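Local coordinates for protein 2-oxoadipate dioxygenase/decarboxylase (PDB 6W1G) that uses iron(II) and dioxygen to decarboxylate and hydroxylate 2-oxoadipate, giving D-2-hydroxyglutarate in a bacterial route of D-lysine breakdown, at residues Phe88-Tyr99 against His109-His117; His260-Ser268 against Val395-Ser403. All blocks are in the same frame, centred on the assembly; numbering follows the deposited sequence.

Interaction 1: Phe88-Tyr99 against His109-His117; sequences FAVMGMQPVGYY and HSTAFRAVH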
# COMPACT_ATOMS: atom_id res chain seq x y z
N PHE A 88 -10.16 9.45 -6.66
CA PHE A 88 -10.07 8.07 -6.21
C PHE A 88 -11.41 7.50 -5.76
O PHE A 88 -11.63 6.29 -5.89
CB PHE A 88 -9.00 7.95 -5.12
CG PHE A 88 -7.59 8.11 -5.58
CD1 PHE A 88 -7.15 7.50 -6.72
CD2 PHE A 88 -6.69 8.85 -4.83
CE1 PHE A 88 -5.83 7.64 -7.12
CE2 PHE A 88 -5.41 8.98 -5.23
CZ PHE A 88 -4.99 8.39 -6.38
N ALA A 89 -12.32 8.34 -5.31
CA ALA A 89 -13.64 7.86 -4.92
C ALA A 89 -14.42 7.32 -6.12
O ALA A 89 -15.22 6.41 -5.95
CB ALA A 89 -14.43 8.98 -4.22
N VAL A 90 -14.16 7.83 -7.33
CA VAL A 90 -14.78 7.26 -8.54
C VAL A 90 -14.46 5.79 -8.65
O VAL A 90 -15.25 4.99 -9.17
CB VAL A 90 -14.29 8.03 -9.80
CG1 VAL A 90 -14.80 7.35 -11.06
CG2 VAL A 90 -14.76 9.47 -9.72
N MET A 91 -13.28 5.40 -8.18
CA MET A 91 -12.78 4.03 -8.23
C MET A 91 -12.95 3.29 -6.92
O MET A 91 -12.25 2.29 -6.68
CB MET A 91 -11.32 4.05 -8.66
CG MET A 91 -11.16 4.66 -10.02
SD MET A 91 -9.51 4.62 -10.68
CE MET A 91 -8.77 5.71 -9.70
N GLY A 92 -13.85 3.75 -6.05
CA GLY A 92 -14.11 3.01 -4.85
C GLY A 92 -12.99 3.04 -3.83
O GLY A 92 -12.93 2.14 -2.97
N MET A 93 -12.10 4.03 -3.91
CA MET A 93 -10.94 4.09 -3.03
C MET A 93 -11.18 5.19 -2.03
O MET A 93 -11.45 6.33 -2.44
CB MET A 93 -9.70 4.37 -3.87
CG MET A 93 -9.40 3.24 -4.82
SD MET A 93 -8.25 3.66 -6.18
CE MET A 93 -6.76 3.70 -5.22
N GLN A 94 -11.07 4.93 -0.79
CA GLN A 94 -11.26 5.82 0.33
C GLN A 94 -9.96 6.03 1.07
O GLN A 94 -9.11 5.15 1.08
CB GLN A 94 -12.30 5.27 1.30
CG GLN A 94 -13.60 5.00 0.64
CD GLN A 94 -14.58 4.36 1.61
OE1 GLN A 94 -14.79 4.87 2.72
NE2 GLN A 94 -15.18 3.23 1.21
N PRO A 95 -9.79 7.17 1.76
CA PRO A 95 -8.54 7.40 2.52
C PRO A 95 -8.51 6.59 3.80
O PRO A 95 -9.43 6.71 4.62
CB PRO A 95 -8.58 8.90 2.80
CG PRO A 95 -10.07 9.21 2.80
CD PRO A 95 -10.71 8.34 1.79
N VAL A 96 -7.48 5.79 3.96
CA VAL A 96 -7.33 4.91 5.12
C VAL A 96 -5.98 5.20 5.75
O VAL A 96 -4.95 5.16 5.07
CB VAL A 96 -7.44 3.43 4.73
CG1 VAL A 96 -7.28 2.57 5.97
CG2 VAL A 96 -8.74 3.17 4.01
N GLY A 97 -5.98 5.43 7.07
CA GLY A 97 -4.76 5.61 7.81
C GLY A 97 -4.15 6.98 7.70
O GLY A 97 -4.53 7.80 6.86
N TYR A 98 -3.18 7.24 8.57
CA TYR A 98 -2.49 8.52 8.59
C TYR A 98 -1.05 8.27 9.02
O TYR A 98 -0.78 7.59 10.01
CB TYR A 98 -3.18 9.49 9.58
CG TYR A 98 -2.41 10.77 9.73
CD1 TYR A 98 -2.27 11.66 8.66
CD2 TYR A 98 -1.77 11.09 10.91
CE1 TYR A 98 -1.54 12.81 8.76
CE2 TYR A 98 -1.04 12.26 11.03
CZ TYR A 98 -0.94 13.12 9.96
OH TYR A 98 -0.20 14.28 10.14
N TYR A 99 -0.12 8.80 8.22
CA TYR A 99 1.31 8.55 8.37
C TYR A 99 1.99 9.91 8.39
O TYR A 99 2.00 10.60 7.37
CB TYR A 99 1.86 7.73 7.21
CG TYR A 99 1.12 6.43 6.98
CD1 TYR A 99 -0.08 6.41 6.24
CD2 TYR A 99 1.58 5.22 7.47
CE1 TYR A 99 -0.77 5.24 6.03
CE2 TYR A 99 0.89 4.06 7.27
CZ TYR A 99 -0.27 4.06 6.55
OH TYR A 99 -0.94 2.87 6.38
N HIS A 109 3.03 14.45 5.15
CA HIS A 109 2.15 13.52 5.86
C HIS A 109 1.20 12.92 4.83
O HIS A 109 0.97 13.54 3.77
CB HIS A 109 1.47 14.12 7.09
CG HIS A 109 0.76 15.40 6.91
ND1 HIS A 109 0.04 15.93 7.95
CD2 HIS A 109 0.66 16.28 5.88
CE1 HIS A 109 -0.44 17.11 7.58
NE2 HIS A 109 -0.08 17.35 6.34
N SER A 110 0.67 11.74 5.13
CA SER A 110 0.12 10.90 4.08
C SER A 110 -1.04 10.04 4.56
O SER A 110 -1.23 9.79 5.75
CB SER A 110 1.21 9.94 3.57
OG SER A 110 2.41 10.62 3.37
N THR A 111 -1.79 9.56 3.56
CA THR A 111 -2.81 8.53 3.74
C THR A 111 -2.69 7.57 2.58
O THR A 111 -1.95 7.82 1.64
CB THR A 111 -4.22 9.14 3.80
OG1 THR A 111 -5.17 8.16 4.20
CG2 THR A 111 -4.66 9.70 2.49
N ALA A 112 -3.42 6.46 2.62
CA ALA A 112 -3.49 5.59 1.46
C ALA A 112 -4.95 5.46 1.02
O ALA A 112 -5.82 5.16 1.82
CB ALA A 112 -2.93 4.21 1.72
N PHE A 113 -5.18 5.65 -0.26
CA PHE A 113 -6.51 5.46 -0.84
C PHE A 113 -6.63 4.00 -1.28
O PHE A 113 -5.77 3.51 -2.02
CB PHE A 113 -6.74 6.42 -2.01
CG PHE A 113 -6.80 7.85 -1.56
CD1 PHE A 113 -5.66 8.66 -1.59
CD2 PHE A 113 -7.99 8.42 -1.17
CE1 PHE A 113 -5.74 9.99 -1.20
CE2 PHE A 113 -8.06 9.73 -0.80
CZ PHE A 113 -6.92 10.52 -0.81
N ARG A 114 -7.69 3.33 -0.84
CA ARG A 114 -7.90 1.93 -1.14
C ARG A 114 -9.36 1.58 -0.93
O ARG A 114 -10.09 2.30 -0.24
CB ARG A 114 -7.00 0.99 -0.31
CG ARG A 114 -7.24 1.07 1.19
CD ARG A 114 -6.46 -0.04 1.86
NE ARG A 114 -6.63 -0.18 3.30
CZ ARG A 114 -7.52 -0.99 3.89
NH1 ARG A 114 -8.46 -1.60 3.20
NH2 ARG A 114 -7.42 -1.22 5.19
N ALA A 115 -9.79 0.45 -1.49
CA ALA A 115 -11.07 -0.13 -1.13
C ALA A 115 -10.95 -0.72 0.27
O ALA A 115 -9.87 -0.95 0.80
CB ALA A 115 -11.44 -1.18 -2.14
N VAL A 116 -12.10 -0.96 0.88
CA VAL A 116 -12.15 -1.29 2.30
C VAL A 116 -12.73 -2.66 2.63
O VAL A 116 -12.50 -3.19 3.73
CB VAL A 116 -12.82 -0.18 3.12
CG1 VAL A 116 -12.08 1.16 2.92
CG2 VAL A 116 -14.30 -0.12 2.82
N HIS A 117 -13.48 -3.27 1.74
CA HIS A 117 -14.22 -4.49 2.01
C HIS A 117 -13.51 -5.60 1.26
O HIS A 117 -13.09 -5.39 0.11
CB HIS A 117 -15.63 -4.31 1.51
CG HIS A 117 -16.56 -5.42 1.78
ND1 HIS A 117 -16.49 -6.64 1.13
CD2 HIS A 117 -17.67 -5.48 2.55
CE1 HIS A 117 -17.51 -7.38 1.49
NE2 HIS A 117 -18.25 -6.70 2.35
O HOH W 1 4.08 10.16 5.34
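Phe88 lays CD2 over one face of the Phe113 ring, toward its rim and 3.4 Å from Phe113 CD1; the two planes are inclined at 41°, and Phe113 is the residue most covered in this contact. With CG beside its own backbone N (chi1 -67°), the Phe113 ring also reaches Pro95, where CE2 lies 3.7 Å from CB of the proline. Met93 bends at its last torsion and brings CE to the carbonyl oxygen of Phe113. These residues connect helix 78-90, which ends in a Schellman motif with Gly92 at C-prime, to the beta hairpin of strands 94-100 and 108-114. The strands are antiparallel, and between Val96 and Tyr99 a beta bulge shifts the register by one. In the bulge, Thr111 turns OG1 away from its backbone N (chi1 -170°) and donates to Gly97 O at 2.8 Å, a side-chain bond amid the backbone ladder. At the far end Tyr98 OH hydrogen-bonds His109 ND1, again at 2.8 Å; each atom lies near the plane of the other ring, and the rings meet rim to rim. On the face shared with Ala112, Val96 CG2 lies over one face of the Arg114 guanidinium, offset toward its rim. The arginine, extended from CG to NE, gives NH1 to its neighbour Ala115 O, while its NE turns to Asp398.

Interaction 2: His260-Ser268 against Val395-Ser403; sequences HPILLRQTS and VYEDFLPVS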
# COMPACT_ATOMS: atom_id res chain seq x y z
N HIS A 260 4.76 -17.18 9.29
CA HIS A 260 3.46 -16.52 9.19
C HIS A 260 3.74 -15.03 9.23
O HIS A 260 3.75 -14.42 10.32
CB HIS A 260 2.53 -17.02 10.29
CG HIS A 260 2.24 -18.45 10.09
ND1 HIS A 260 1.46 -18.91 9.04
CD2 HIS A 260 2.69 -19.55 10.74
CE1 HIS A 260 1.43 -20.23 9.08
NE2 HIS A 260 2.14 -20.63 10.10
N PRO A 261 4.00 -14.43 8.07
CA PRO A 261 4.38 -13.02 8.01
C PRO A 261 3.33 -12.12 8.63
O PRO A 261 2.13 -12.41 8.62
CB PRO A 261 4.56 -12.78 6.51
CG PRO A 261 5.06 -14.17 6.04
CD PRO A 261 4.09 -15.08 6.76
N ILE A 262 3.79 -10.97 9.10
CA ILE A 262 2.97 -9.93 9.70
C ILE A 262 3.26 -8.60 9.01
O ILE A 262 4.38 -8.33 8.57
CB ILE A 262 3.16 -9.83 11.23
CG1 ILE A 262 4.63 -9.55 11.59
CG2 ILE A 262 2.65 -11.11 11.89
CD1 ILE A 262 4.86 -9.50 13.10
N LEU A 263 2.23 -7.75 8.95
CA LEU A 263 2.34 -6.44 8.29
C LEU A 263 2.87 -6.63 6.88
O LEU A 263 2.24 -7.34 6.08
CB LEU A 263 3.13 -5.43 9.12
CG LEU A 263 2.51 -5.15 10.49
CD1 LEU A 263 3.30 -4.06 11.22
CD2 LEU A 263 1.06 -4.75 10.41
N LEU A 264 3.99 -5.99 6.50
CA LEU A 264 4.58 -6.21 5.20
C LEU A 264 6.10 -6.11 5.36
O LEU A 264 6.59 -5.58 6.35
CB LEU A 264 4.04 -5.27 4.14
CG LEU A 264 4.34 -3.79 4.28
CD1 LEU A 264 5.74 -3.42 3.81
CD2 LEU A 264 3.33 -2.98 3.49
N ARG A 265 6.81 -6.58 4.34
CA ARG A 265 8.24 -6.38 4.20
C ARG A 265 8.48 -5.69 2.87
O ARG A 265 7.75 -5.93 1.90
CB ARG A 265 8.97 -7.70 4.20
CG ARG A 265 8.73 -8.53 5.45
CD ARG A 265 9.56 -9.81 5.47
NE ARG A 265 10.93 -9.50 5.84
CZ ARG A 265 12.01 -10.20 5.51
NH1 ARG A 265 11.90 -11.29 4.78
NH2 ARG A 265 13.21 -9.80 5.94
N GLN A 266 9.46 -4.79 2.82
CA GLN A 266 9.71 -4.04 1.60
C GLN A 266 11.19 -3.67 1.46
O GLN A 266 11.92 -3.52 2.45
CB GLN A 266 8.90 -2.75 1.53
CG GLN A 266 9.23 -1.77 2.63
CD GLN A 266 8.32 -0.54 2.73
OE1 GLN A 266 7.09 -0.58 2.51
NE2 GLN A 266 8.93 0.58 3.11
N THR A 267 11.63 -3.52 0.21
CA THR A 267 12.95 -2.95 -0.04
C THR A 267 12.87 -2.20 -1.37
O THR A 267 11.86 -2.24 -2.08
CB THR A 267 14.11 -3.96 0.04
OG1 THR A 267 15.34 -3.25 0.01
CG2 THR A 267 14.06 -4.97 -1.04
N SER A 268 13.93 -1.48 -1.68
CA SER A 268 13.96 -0.52 -2.78
C SER A 268 15.20 -0.72 -3.63
O SER A 268 16.16 -1.41 -3.24
CB SER A 268 13.91 0.94 -2.25
OG SER A 268 15.09 1.18 -1.48
N VAL A 395 -5.08 -10.51 5.22
CA VAL A 395 -3.93 -9.81 4.64
C VAL A 395 -3.97 -8.33 4.96
O VAL A 395 -5.01 -7.67 4.88
CB VAL A 395 -3.82 -10.12 3.15
CG1 VAL A 395 -5.07 -9.65 2.34
CG2 VAL A 395 -2.53 -9.52 2.54
N TYR A 396 -2.79 -7.80 5.25
CA TYR A 396 -2.60 -6.38 5.52
C TYR A 396 -2.64 -5.59 4.23
O TYR A 396 -1.93 -5.91 3.27
CB TYR A 396 -1.23 -6.24 6.18
CG TYR A 396 -0.95 -4.84 6.73
CD1 TYR A 396 -1.79 -4.29 7.68
CD2 TYR A 396 0.15 -4.12 6.33
CE1 TYR A 396 -1.54 -3.04 8.25
CE2 TYR A 396 0.43 -2.88 6.88
CZ TYR A 396 -0.45 -2.34 7.84
OH TYR A 396 -0.26 -1.13 8.44
N GLU A 397 -3.46 -4.54 4.22
CA GLU A 397 -3.71 -3.71 3.06
C GLU A 397 -3.05 -2.35 3.13
O GLU A 397 -3.12 -1.59 2.15
CB GLU A 397 -5.24 -3.47 2.90
CG GLU A 397 -6.03 -4.73 2.82
CD GLU A 397 -5.92 -5.51 1.51
OE1 GLU A 397 -5.18 -5.09 0.59
OE2 GLU A 397 -6.56 -6.60 1.43
N ASP A 398 -2.42 -2.02 4.26
CA ASP A 398 -1.89 -0.67 4.53
C ASP A 398 -0.36 -0.69 4.49
O ASP A 398 0.23 -1.48 3.74
CB ASP A 398 -2.55 -0.18 5.81
CG ASP A 398 -4.05 -0.08 5.62
OD1 ASP A 398 -4.46 0.78 4.83
OD2 ASP A 398 -4.79 -0.91 6.19
N PHE A 399 0.27 0.20 5.25
CA PHE A 399 1.70 0.45 5.10
C PHE A 399 2.36 0.42 6.47
O PHE A 399 1.68 0.43 7.51
CB PHE A 399 1.89 1.77 4.36
CG PHE A 399 1.34 1.67 2.96
CD1 PHE A 399 2.12 1.17 1.96
CD2 PHE A 399 0.02 1.96 2.67
CE1 PHE A 399 1.64 0.99 0.69
CE2 PHE A 399 -0.49 1.73 1.40
CZ PHE A 399 0.33 1.31 0.40
N LEU A 400 3.69 0.32 6.46
CA LEU A 400 4.39 0.26 7.73
C LEU A 400 4.18 1.54 8.53
O LEU A 400 4.14 2.65 7.97
CB LEU A 400 5.87 -0.04 7.52
CG LEU A 400 6.18 -1.44 6.96
CD1 LEU A 400 7.68 -1.57 6.63
CD2 LEU A 400 5.72 -2.55 7.92
N PRO A 401 4.01 1.44 9.84
CA PRO A 401 3.83 2.66 10.63
C PRO A 401 5.10 3.47 10.71
O PRO A 401 6.21 2.94 10.59
CB PRO A 401 3.43 2.14 12.01
CG PRO A 401 3.95 0.76 12.07
CD PRO A 401 3.92 0.23 10.67
N VAL A 402 4.93 4.78 10.90
CA VAL A 402 6.05 5.65 11.21
C VAL A 402 6.50 5.36 12.64
O VAL A 402 5.67 5.23 13.55
CB VAL A 402 5.65 7.13 11.06
CG1 VAL A 402 6.85 8.04 11.29
CG2 VAL A 402 5.01 7.41 9.70
N SER A 403 7.81 5.24 12.84
CA SER A 403 8.34 5.10 14.19
C SER A 403 7.79 6.20 15.10
O SER A 403 7.77 7.38 14.73
CB SER A 403 9.86 5.22 14.12
OG SER A 403 10.22 6.52 13.67
O HOH W 2 5.17 0.58 4.08
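The loop that follows strand 389-393 supplies Val402 to the 2-oxoadipate site, and interaction 2 is where this loop packs against the start of strand 264-275. No direct hydrogen bond joins the two segments, so the contact rests on apolar packing and one bridging water. Leu263 places CD2 over the centre of the Tyr396 ring, 3.8 Å from its centroid and 10° off the normal, a CH-pi contact. Over the opposite face of the ring lies the backbone N of Asp398, so the ring is sandwiched between the leucine methyl and its own loop. Tyr396 OH donates to Phe399 O at 2.7 Å, from above the carbonyl plane, which pins the rim of the ring to the turning backbone. Leu264, whose CG lies between its backbone N and carbonyl carbon (chi1 66°), spreads its two methyls over different parts of the loop: CD1 lies 3.7 Å from Leu400 CG, and CD2 lies 3.5 Å from Asp398 O. Leu400 in turn directs CD2 to Leu264 O at 3.5 Å; this carbonyl oxygen is buried without a polar partner. Further along, Gln266 meets Leu400 CD1 through its amide carbon. A water donates to Gln266 OE1 at 2.7 Å and accepts from Leu400 N at 2.8 Å, while Gln266 NE2 bonds to Glu253. Two metal ligands lie close by, His70 near Phe399 and Glu294 near Gln266, so the packing of Leu263, Leu264 and Leu400 borders the His-His-Glu metal site of this glyoxalase-clan enzyme.

Overall arrangement
Two contacts whose centres lie about 16 Å apart illustrate how distant parts of a chain can converge on one metal site. Along the chain both segments of interaction 1 precede those of interaction 2. The 94-100/108-114 hairpin forms one side of the five-strand mixed sheet, whereas 260-268 leads into the separate two-strand sheet with strand 288-298. The loop 395-403 spans the two: Asp398 OD1 forms a salt bridge with Arg114 NE (2.8 Å), Tyr99 OH probably hydrogen-bonds Phe399 N, and Ala112 CB packs against Phe399 CE2. The loop bearing Val402 is thereby held between both sheets, beside the metal (nickel in this crystal, iron(II) in the working enzyme) bound by His70, His226 and Glu294.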